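Local coordinates for putative branched chain amino acid ABC transporter, periplasmic amino acid-binding protein (Brucella ovis, PDB 4XFK), which probably binds leucine, isoleucine, valine, threonine and alanine in the periplasm as the substrate-capturing component of an amino-acid ABC transporter, at residues V35-G40 with K285-H290; M278-D283 with A299-Q304. The protein carries 1 engineered substitution. One frame throughout, in Å; residues are numbered along the deposited sequence.

Interaction 1 of 2, residues V35-G40 with K285-H290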
# COMPACT_ATOMS: atom_id res chain seq x y z
N VAL A 35 9.71 -5.23 5.47
CA VAL A 35 9.43 -6.23 6.49
C VAL A 35 10.70 -6.60 7.26
O VAL A 35 10.70 -6.65 8.50
CB VAL A 35 8.75 -7.47 5.87
CG1 VAL A 35 8.63 -8.61 6.88
CG2 VAL A 35 7.37 -7.08 5.34
N LEU A 36 11.80 -6.84 6.55
CA LEU A 36 13.05 -7.16 7.23
C LEU A 36 13.53 -5.96 8.04
O LEU A 36 14.07 -6.12 9.13
CB LEU A 36 14.13 -7.60 6.24
CG LEU A 36 13.84 -8.95 5.59
CD1 LEU A 36 14.99 -9.37 4.68
CD2 LEU A 36 13.57 -10.01 6.63
N TYR A 37 13.31 -4.75 7.53
CA TYR A 37 13.69 -3.56 8.29
C TYR A 37 12.94 -3.49 9.63
O TYR A 37 13.57 -3.37 10.69
CB TYR A 37 13.43 -2.28 7.47
CG TYR A 37 13.64 -0.99 8.25
CD1 TYR A 37 14.88 -0.36 8.27
CD2 TYR A 37 12.58 -0.39 8.92
CE1 TYR A 37 15.06 0.82 8.97
CE2 TYR A 37 12.76 0.79 9.62
CZ TYR A 37 14.00 1.39 9.65
OH TYR A 37 14.16 2.57 10.34
N GLN A 38 11.62 -3.56 9.60
CA GLN A 38 10.87 -3.32 10.82
C GLN A 38 10.82 -4.52 11.76
O GLN A 38 10.92 -4.36 12.99
CB GLN A 38 9.47 -2.76 10.54
CG GLN A 38 8.80 -2.22 11.80
CD GLN A 38 9.62 -1.13 12.48
OE1 GLN A 38 10.21 -0.28 11.83
NE2 GLN A 38 9.62 -1.14 13.81
N LEU A 39 10.66 -5.72 11.23
CA LEU A 39 10.81 -6.90 12.08
C LEU A 39 12.24 -6.98 12.60
O LEU A 39 12.48 -7.47 13.71
CB LEU A 39 10.42 -8.18 11.36
CG LEU A 39 8.95 -8.32 10.95
CD1 LEU A 39 8.70 -9.70 10.39
CD2 LEU A 39 8.02 -8.05 12.11
N GLY A 40 13.19 -6.47 11.83
CA GLY A 40 14.56 -6.37 12.31
C GLY A 40 14.66 -5.48 13.53
O GLY A 40 15.38 -5.81 14.47
N LYS A 285 17.50 4.20 4.70
CA LYS A 285 18.57 4.10 3.71
C LYS A 285 19.83 3.44 4.28
O LYS A 285 20.46 2.64 3.59
CB LYS A 285 18.90 5.47 3.11
CG LYS A 285 20.01 5.41 2.06
CD LYS A 285 20.25 6.73 1.36
CE LYS A 285 21.33 6.60 0.30
NZ LYS A 285 21.51 7.87 -0.46
N LYS A 286 20.18 3.77 5.52
CA LYS A 286 21.34 3.14 6.15
C LYS A 286 21.20 1.63 6.17
O LYS A 286 22.16 0.90 5.92
CB LYS A 286 21.51 3.67 7.57
CG LYS A 286 22.80 3.23 8.24
CD LYS A 286 23.04 3.99 9.54
CE LYS A 286 22.09 3.53 10.65
NZ LYS A 286 22.58 3.96 12.00
N VAL A 287 19.99 1.15 6.47
CA VAL A 287 19.76 -0.28 6.58
C VAL A 287 19.56 -0.96 5.23
O VAL A 287 20.15 -2.01 4.97
CB VAL A 287 18.53 -0.57 7.48
CG1 VAL A 287 18.20 -2.05 7.47
CG2 VAL A 287 18.77 -0.06 8.90
N THR A 288 18.73 -0.38 4.36
CA THR A 288 18.34 -1.07 3.13
C THR A 288 19.16 -0.67 1.92
O THR A 288 19.15 -1.37 0.91
CB THR A 288 16.88 -0.82 2.77
OG1 THR A 288 16.75 0.52 2.27
CG2 THR A 288 15.98 -1.02 3.98
N GLY A 289 19.84 0.47 1.99
CA GLY A 289 20.58 0.97 0.85
C GLY A 289 19.83 2.02 0.02
O GLY A 289 20.44 2.65 -0.84
N HIS A 290 18.53 2.21 0.27
CA HIS A 290 17.76 3.20 -0.48
C HIS A 290 16.79 3.93 0.43
O HIS A 290 16.39 3.43 1.49
CB HIS A 290 17.00 2.56 -1.65
CG HIS A 290 16.07 1.46 -1.23
ND1 HIS A 290 16.45 0.14 -1.20
CD2 HIS A 290 14.78 1.50 -0.82
CE1 HIS A 290 15.44 -0.60 -0.79
NE2 HIS A 290 14.41 0.20 -0.55
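Tyr37 of helix 26-44 lays one edge of its ring against Val287, in the last turn of helix 274-288. CB of Val287 lies near the ring plane, 3.7 Å from CD1 of Tyr37. The two methyls divide the edge between them: CG1 of Val287 is 3.8 Å from CD1 of Tyr37, and CG2 of Val287 is 3.8 Å from CE1 of Tyr37. The valine side chain therefore straddles the CD1-CE1 bond of Tyr37, running at roughly a right angle to the tyrosine. With CG swung anti to the backbone N (chi1 173°), Tyr37 extends across the gap between helices whose nearest CA atoms, those of Tyr37 and Val287, are 7.1 Å apart. CG2 of Thr288 adds a looser apolar touch at CD1 of Tyr37, 4.5 Å away. The ring of Tyr284, one turn before Thr288 on the same helix, also meets the Tyr37 ring, their planes well inclined.

In the type I periplasmic binding protein fold, helices from late in the chain return to pack on the first alpha/beta lobe, and this contact is consistent with that arrangement.

Polar bonds run beside the apolar patch rather than through it. Tyr37 OH hydrogen-bonds to Asp283 OD2, just before the segment, which ties the far end of the ring to the same helix. Thr288 OG1 accepts from the backbone N of His290 at 3.2 Å and a nearly straight 169°, forming an ST turn; it also hydrogen-bonds to Tyr284 O. The same oxygen lies 3.4 Å above the centre of the His290 imidazole, whose NE2 is held by Glu296.

Along the backbone, Gly289 N still reaches Lys285 O, at 2.8 Å, but Gly289 itself leaves helical geometry with a positive phi of 97°, a conformation that only glycine accommodates easily.

Interaction 2 of 2, residues M278-D283 with A299-Q304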
# COMPACT_ATOMS: atom_id res chain seq x y z
N MET A 278 12.42 12.87 8.18
CA MET A 278 13.73 12.82 7.57
C MET A 278 14.66 11.82 8.27
O MET A 278 15.43 11.12 7.61
CB MET A 278 14.38 14.20 7.49
CG MET A 278 15.63 14.21 6.63
SD MET A 278 15.33 13.77 4.90
CE MET A 278 14.39 15.21 4.38
N ALA A 279 14.57 11.74 9.60
CA ALA A 279 15.40 10.79 10.33
C ALA A 279 15.07 9.35 9.94
O ALA A 279 15.95 8.51 9.81
CB ALA A 279 15.25 10.99 11.84
N PHE A 280 13.78 9.08 9.74
CA PHE A 280 13.37 7.77 9.27
C PHE A 280 13.93 7.47 7.88
O PHE A 280 14.43 6.39 7.64
CB PHE A 280 11.85 7.64 9.26
CG PHE A 280 11.36 6.44 8.51
CD1 PHE A 280 11.73 5.16 8.91
CD2 PHE A 280 10.57 6.58 7.40
CE1 PHE A 280 11.30 4.05 8.20
CE2 PHE A 280 10.13 5.49 6.69
CZ PHE A 280 10.49 4.21 7.09
N ALA A 281 13.84 8.44 6.97
CA ALA A 281 14.35 8.25 5.61
C ALA A 281 15.83 7.88 5.66
O ALA A 281 16.27 6.96 4.99
CB ALA A 281 14.14 9.51 4.77
N GLU A 282 16.59 8.61 6.48
CA GLU A 282 18.02 8.35 6.58
C GLU A 282 18.33 6.98 7.21
O GLU A 282 19.24 6.28 6.76
CB GLU A 282 18.71 9.47 7.35
CG GLU A 282 18.73 10.81 6.62
CD GLU A 282 19.62 10.79 5.38
OE1 GLU A 282 20.61 10.05 5.40
OE2 GLU A 282 19.32 11.50 4.40
N ASP A 283 17.59 6.61 8.25
CA ASP A 283 17.84 5.32 8.89
C ASP A 283 17.48 4.17 7.96
O ASP A 283 18.21 3.18 7.87
CB ASP A 283 17.08 5.19 10.21
CG ASP A 283 17.47 3.94 10.97
OD1 ASP A 283 18.59 3.91 11.51
OD2 ASP A 283 16.66 2.99 11.01
N ALA A 299 4.22 -0.50 4.91
CA ALA A 299 4.68 -1.76 5.49
C ALA A 299 5.43 -1.52 6.79
O ALA A 299 5.18 -2.20 7.80
CB ALA A 299 5.53 -2.53 4.50
N VAL A 300 6.31 -0.53 6.80
CA VAL A 300 7.05 -0.20 8.02
C VAL A 300 6.12 0.32 9.12
O VAL A 300 6.15 -0.15 10.26
CB VAL A 300 8.16 0.83 7.76
CG1 VAL A 300 8.76 1.31 9.08
CG2 VAL A 300 9.23 0.26 6.82
N PHE A 301 5.27 1.28 8.78
CA PHE A 301 4.42 1.91 9.79
C PHE A 301 3.40 0.90 10.33
O PHE A 301 3.10 0.88 11.53
CB PHE A 301 3.72 3.16 9.24
CG PHE A 301 4.65 4.25 8.73
CD1 PHE A 301 5.99 4.28 9.08
CD2 PHE A 301 4.17 5.24 7.88
CE1 PHE A 301 6.84 5.27 8.59
CE2 PHE A 301 5.01 6.24 7.40
CZ PHE A 301 6.34 6.25 7.74
N GLY A 302 2.89 0.05 9.45
CA GLY A 302 1.99 -0.99 9.88
C GLY A 302 2.65 -1.93 10.85
O GLY A 302 2.06 -2.31 11.87
N LEU A 303 3.89 -2.31 10.55
CA LEU A 303 4.62 -3.20 11.45
C LEU A 303 5.04 -2.50 12.74
O LEU A 303 5.21 -3.15 13.76
CB LEU A 303 5.80 -3.87 10.75
CG LEU A 303 5.41 -4.89 9.68
CD1 LEU A 303 6.63 -5.34 8.89
CD2 LEU A 303 4.72 -6.09 10.32
N GLN A 304 5.16 -1.17 12.71
CA GLN A 304 5.34 -0.41 13.95
C GLN A 304 4.09 -0.48 14.82
O GLN A 304 4.19 -0.65 16.03
CB GLN A 304 5.73 1.05 13.67
CG GLN A 304 7.13 1.17 13.10
CD GLN A 304 7.60 2.60 12.93
OE1 GLN A 304 6.85 3.54 13.20
NE2 GLN A 304 8.84 2.78 12.49
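Val300 and Phe280 reach toward each other from opposite directions, between helices 296-312 and 274-288. The valine's CG1 does most of the touching, 3.8 Å from CE1 of Phe280 and 3.9 Å from CZ of Phe280, while CG2 of Val300 stays a little farther off, 4.2 Å from the same CZ. Phe280 reaches this far because its CG stands anti to the backbone N (chi1 168°), sending the ring across a gap where even the nearest CA atoms, of Phe280 and Val300, are 10.2 Å apart.

Phe301 comes next and approaches differently. Its CG lies anti to the carbonyl carbon (chi1 -59°), and the outer end of the ring comes closer to Phe280 than its CB does. CE1 of Phe301 sits over one face of the Phe280 ring, offset toward the rim and 3.8 Å from CE2 of Phe280. The ring planes are inclined at 53°, with centroids 5.5 Å apart, an oblique aromatic pair. Val300 and Phe301 thus share the end of one aromatic side chain, in a buried and wholly apolar contact.

A turn later, NE2 of Gln304 makes a weak hydrogen bond with Gln38 OE1.

Phe268 adds an edge-to-face partner for Phe280, and Pro337 touches Phe280, Phe301 and Gln304 alike. Ala299, Val300 and Leu303 pack on helix 26-44, while Phe301 and Gln304 touch strand 333-336.

Overall arrangement
From the N terminus, the chain runs from strand 13-18 of the five-stranded parallel sheet into helix 26-44, then passes through the rest of that sheet and much of the second before reaching helix 274-288. There interaction 1 closes a loop of 244 residues. Interaction 2 is far more local, joining that helix to helix 296-312 across only 15 residues. The segments alternate along the chain, and the two loops cross. Both contacts use helix 274-288, their centres about 9 Å apart. Asp283 of interaction 2 receives Tyr37 of interaction 1 and forms a salt bridge with Lys41, while Gln38 packs on Val300 and Leu303, so helices 26-44, 274-288 and 296-312 pack against one another.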